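Local coordinates for chitin oligosaccahride binding protein NagB1 (Paenibacillus sp. FPU-7, PDB 7EHP), which binds short chitin oligosaccharides such as N,N'-diacetylchitobiose, probably as the extracellular solute-binding component of a bacterial uptake system, at residues 2-14 with 52-66. Sequence-based numbering, arbitrary orientation.
Sequences TVSLRHTQVRDDV and LPAEMAAGNPPKIFD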
# COMPACT_ATOMS: atom_id res chain seq x y z
N THR A 2 -15.27 21.56 -11.54
CA THR A 2 -16.19 22.25 -10.65
C THR A 2 -16.59 21.36 -9.47
O THR A 2 -16.80 21.85 -8.36
CB THR A 2 -17.44 22.72 -11.39
OG1 THR A 2 -17.03 23.49 -12.53
CG2 THR A 2 -18.32 23.59 -10.49
N VAL A 3 -16.70 20.05 -9.70
CA VAL A 3 -16.65 19.06 -8.62
C VAL A 3 -15.29 18.37 -8.72
O VAL A 3 -15.03 17.63 -9.68
CB VAL A 3 -17.79 18.04 -8.69
CG1 VAL A 3 -17.47 16.83 -7.84
CG2 VAL A 3 -19.10 18.68 -8.23
N SER A 4 -14.42 18.60 -7.74
CA SER A 4 -13.04 18.14 -7.80
C SER A 4 -12.93 16.69 -7.36
O SER A 4 -13.55 16.26 -6.38
CB SER A 4 -12.15 19.02 -6.93
OG SER A 4 -12.78 19.30 -5.70
N LEU A 5 -12.13 15.92 -8.11
CA LEU A 5 -11.91 14.50 -7.83
C LEU A 5 -10.40 14.31 -7.78
O LEU A 5 -9.75 14.22 -8.82
CB LEU A 5 -12.54 13.61 -8.90
CG LEU A 5 -12.82 12.16 -8.47
CD1 LEU A 5 -13.71 11.42 -9.49
CD2 LEU A 5 -11.57 11.36 -8.21
N ARG A 6 -9.85 14.23 -6.57
CA ARG A 6 -8.41 14.08 -6.38
C ARG A 6 -8.03 12.60 -6.39
O ARG A 6 -8.57 11.80 -5.61
CB ARG A 6 -7.97 14.73 -5.07
CG ARG A 6 -6.57 14.32 -4.60
CD ARG A 6 -5.49 15.09 -5.31
NE ARG A 6 -5.72 16.54 -5.32
CZ ARG A 6 -5.58 17.35 -4.27
NH1 ARG A 6 -5.19 16.89 -3.08
NH2 ARG A 6 -5.82 18.64 -4.41
N HIS A 7 -7.10 12.23 -7.26
CA HIS A 7 -6.65 10.85 -7.36
C HIS A 7 -5.13 10.84 -7.49
O HIS A 7 -4.50 11.86 -7.76
CB HIS A 7 -7.28 10.16 -8.58
CG HIS A 7 -6.79 10.73 -9.87
ND1 HIS A 7 -5.64 10.29 -10.48
CD2 HIS A 7 -7.25 11.76 -10.62
CE1 HIS A 7 -5.43 11.00 -11.58
NE2 HIS A 7 -6.40 11.90 -11.69
N THR A 8 -4.55 9.65 -7.35
CA THR A 8 -3.10 9.52 -7.44
C THR A 8 -2.66 8.69 -8.63
O THR A 8 -1.50 8.24 -8.68
CB THR A 8 -2.54 8.90 -6.15
OG1 THR A 8 -3.07 7.58 -5.99
CG2 THR A 8 -2.94 9.74 -4.94
N GLN A 9 -3.55 8.46 -9.61
CA GLN A 9 -3.22 7.58 -10.74
C GLN A 9 -2.52 8.39 -11.83
O GLN A 9 -3.08 8.71 -12.87
CB GLN A 9 -4.48 6.89 -11.26
CG GLN A 9 -5.27 6.06 -10.22
CD GLN A 9 -4.36 5.22 -9.33
OE1 GLN A 9 -3.53 4.45 -9.81
NE2 GLN A 9 -4.53 5.36 -8.01
N VAL A 10 -1.27 8.74 -11.57
CA VAL A 10 -0.58 9.72 -12.42
C VAL A 10 0.46 9.10 -13.34
O VAL A 10 0.84 9.74 -14.33
CB VAL A 10 0.06 10.84 -11.57
CG1 VAL A 10 -1.02 11.59 -10.80
CG2 VAL A 10 1.16 10.25 -10.63
N ARG A 11 0.93 7.88 -13.06
CA ARG A 11 1.94 7.23 -13.89
C ARG A 11 1.33 6.75 -15.21
O ARG A 11 0.19 6.28 -15.24
CB ARG A 11 2.54 6.05 -13.13
CG ARG A 11 3.68 6.46 -12.22
CD ARG A 11 4.30 5.28 -11.49
NE ARG A 11 4.80 4.21 -12.35
CZ ARG A 11 5.07 2.98 -11.89
NH1 ARG A 11 4.88 2.72 -10.60
NH2 ARG A 11 5.52 2.02 -12.71
N ASP A 12 2.11 6.86 -16.30
CA ASP A 12 1.66 6.29 -17.57
C ASP A 12 1.40 4.79 -17.44
O ASP A 12 0.48 4.26 -18.08
CB ASP A 12 2.69 6.51 -18.69
CG ASP A 12 2.94 7.97 -19.00
OD1 ASP A 12 2.05 8.84 -18.79
OD2 ASP A 12 4.06 8.25 -19.47
N ASP A 13 2.22 4.09 -16.65
CA ASP A 13 2.00 2.66 -16.46
C ASP A 13 0.61 2.35 -15.91
O ASP A 13 0.08 1.26 -16.18
CB ASP A 13 3.07 2.06 -15.54
CG ASP A 13 4.39 1.80 -16.24
OD1 ASP A 13 4.41 1.76 -17.51
OD2 ASP A 13 5.40 1.64 -15.53
N VAL A 14 0.01 3.23 -15.10
CA VAL A 14 -1.32 2.94 -14.55
C VAL A 14 -2.42 3.65 -15.35
O VAL A 14 -3.48 3.99 -14.82
CB VAL A 14 -1.44 3.30 -13.05
CG1 VAL A 14 -0.47 2.46 -12.21
CG2 VAL A 14 -1.28 4.81 -12.79
N LEU A 52 -2.80 16.97 0.69
CA LEU A 52 -4.09 16.74 1.32
C LEU A 52 -4.08 17.09 2.81
O LEU A 52 -5.06 17.69 3.30
CB LEU A 52 -4.58 15.30 1.11
CG LEU A 52 -5.97 14.92 1.59
CD1 LEU A 52 -7.04 15.85 1.03
CD2 LEU A 52 -6.32 13.46 1.27
N PRO A 53 -3.05 16.72 3.59
CA PRO A 53 -3.00 17.21 4.98
C PRO A 53 -3.10 18.72 5.08
O PRO A 53 -3.78 19.24 5.97
CB PRO A 53 -1.63 16.70 5.48
CG PRO A 53 -1.46 15.44 4.74
CD PRO A 53 -1.91 15.82 3.33
N ALA A 54 -2.43 19.44 4.17
CA ALA A 54 -2.51 20.90 4.20
C ALA A 54 -3.92 21.38 3.91
O ALA A 54 -4.47 22.20 4.65
CB ALA A 54 -1.52 21.49 3.19
N GLU A 55 -4.54 20.86 2.84
CA GLU A 55 -5.91 21.23 2.51
C GLU A 55 -6.87 20.90 3.63
O GLU A 55 -7.81 21.65 3.91
CB GLU A 55 -6.34 20.55 1.21
CG GLU A 55 -5.45 20.92 0.03
CD GLU A 55 -5.61 20.01 -1.16
OE1 GLU A 55 -5.49 20.51 -2.29
OE2 GLU A 55 -5.83 18.78 -0.98
N MET A 56 -6.66 19.77 4.30
CA MET A 56 -7.53 19.42 5.43
C MET A 56 -7.39 20.43 6.56
O MET A 56 -8.38 20.83 7.17
CB MET A 56 -7.21 18.01 5.92
CG MET A 56 -7.76 16.90 5.03
SD MET A 56 -9.58 16.90 4.93
CE MET A 56 -9.84 15.52 3.82
N ALA A 57 -6.16 20.87 6.84
CA ALA A 57 -5.97 21.80 7.95
C ALA A 57 -6.63 23.14 7.65
O ALA A 57 -7.20 23.77 8.55
CB ALA A 57 -4.49 22.00 8.23
N ALA A 58 -6.55 23.60 6.40
CA ALA A 58 -7.15 24.86 5.98
C ALA A 58 -8.65 24.74 5.76
O ALA A 58 -9.33 25.77 5.63
CB ALA A 58 -6.48 25.37 4.71
N GLY A 59 -9.18 23.52 5.69
CA GLY A 59 -10.59 23.29 5.50
C GLY A 59 -11.08 23.35 4.07
O GLY A 59 -12.29 23.50 3.87
N ASN A 60 -10.20 23.25 3.08
CA ASN A 60 -10.62 23.24 1.67
C ASN A 60 -10.09 22.01 0.92
O ASN A 60 -9.41 22.13 -0.10
CB ASN A 60 -10.19 24.54 0.99
CG ASN A 60 -8.68 24.69 0.88
OD1 ASN A 60 -7.92 24.10 1.65
ND2 ASN A 60 -8.23 25.50 -0.08
N PRO A 61 -10.43 20.81 1.38
CA PRO A 61 -10.04 19.60 0.64
C PRO A 61 -10.83 19.49 -0.65
O PRO A 61 -11.85 20.17 -0.82
CB PRO A 61 -10.42 18.47 1.61
CG PRO A 61 -11.60 19.03 2.33
CD PRO A 61 -11.21 20.45 2.59
N PRO A 62 -10.41 18.62 -1.58
CA PRO A 62 -11.23 18.38 -2.77
C PRO A 62 -12.58 17.82 -2.35
O PRO A 62 -12.79 17.46 -1.19
CB PRO A 62 -10.40 17.36 -3.56
CG PRO A 62 -8.99 17.55 -3.04
CD PRO A 62 -9.22 17.75 -1.58
N LYS A 63 -13.51 17.74 -3.31
CA LYS A 63 -14.82 17.19 -2.95
C LYS A 63 -14.76 15.66 -2.84
O LYS A 63 -15.39 15.07 -1.97
CB LYS A 63 -15.87 17.63 -3.97
CG LYS A 63 -16.13 19.17 -3.99
CD LYS A 63 -16.24 19.73 -2.57
CE LYS A 63 -16.42 21.26 -2.51
NZ LYS A 63 -15.48 22.02 -3.39
N ILE A 64 -13.97 15.02 -3.70
CA ILE A 64 -13.72 13.59 -3.66
C ILE A 64 -12.20 13.41 -3.71
O ILE A 64 -11.54 14.07 -4.52
CB ILE A 64 -14.39 12.86 -4.84
CG1 ILE A 64 -15.90 13.15 -4.89
CG2 ILE A 64 -14.10 11.35 -4.80
CD1 ILE A 64 -16.50 12.99 -6.29
N PHE A 65 -11.64 12.55 -2.86
CA PHE A 65 -10.18 12.51 -2.75
C PHE A 65 -9.66 11.14 -2.34
O PHE A 65 -10.24 10.47 -1.48
CB PHE A 65 -9.65 13.55 -1.75
CG PHE A 65 -10.50 13.71 -0.53
CD1 PHE A 65 -10.34 12.85 0.56
CD2 PHE A 65 -11.46 14.71 -0.45
CE1 PHE A 65 -11.12 13.00 1.70
CE2 PHE A 65 -12.24 14.86 0.68
CZ PHE A 65 -12.08 14.01 1.75
N ASP A 66 -8.55 10.76 -2.94
CA ASP A 66 -7.82 9.58 -2.51
C ASP A 66 -7.48 9.70 -1.03
O ASP A 66 -6.81 10.66 -0.62
CB ASP A 66 -6.56 9.43 -3.36
CG ASP A 66 -5.84 8.13 -3.13
OD1 ASP A 66 -5.43 7.87 -1.98
OD2 ASP A 66 -5.70 7.37 -4.10
O HOH W 1 -15.46 21.60 -6.21
O HOH W 2 -6.36 7.28 -6.68
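Parallel pairing of strand 3-7 with strand 64-68, a core element of the periplasmic-binding-protein fold, illustrates how one arginine can tie a sheet to the helix covering it. Arg6 lies at the centre: its N donates to Ile64 O at 2.7 Å, its O accepts from Asp66 N, and Ser4 O takes Ile64 N. At the strand's start, Ser4 OG accepts Lys63 N at 2.9 Å. On one face of the sheet, Leu5 CG packs against Ile64 CG2 (4.0 Å). On the other, Arg6 leaves with CG anti to its N (chi1 165°), then bends at chi2 and chi3, laying one guanidinium face against Pro62, whose CG sits over its centre. The same group meets Glu55 of helix 44-58 end-on. Arg6 NH2 reaches the syn lone pair of Glu55 OE1 at 2.8 Å, nearly straight (175°), while Arg6 NH1 donates to Glu55 OE2 at 2.9 Å, tilted slightly from the carboxylate plane. Glu40 and Asn47 add further partners for NH2 and NH1. A leucine in place of Arg6 would probably leave the Glu55 and Glu40 carboxylates close together without their shared cation. Just past the end of strand 3-7, a water joins Asp66 OD2 (2.7 Å) to Thr8 N and Gln9 NE2. The buried Arg6 guanidinium is thus met by two carboxylates, and Asp66, also held by Asn284, could steady Gln9, which touches the bound N-acetylglucosamine, through this water.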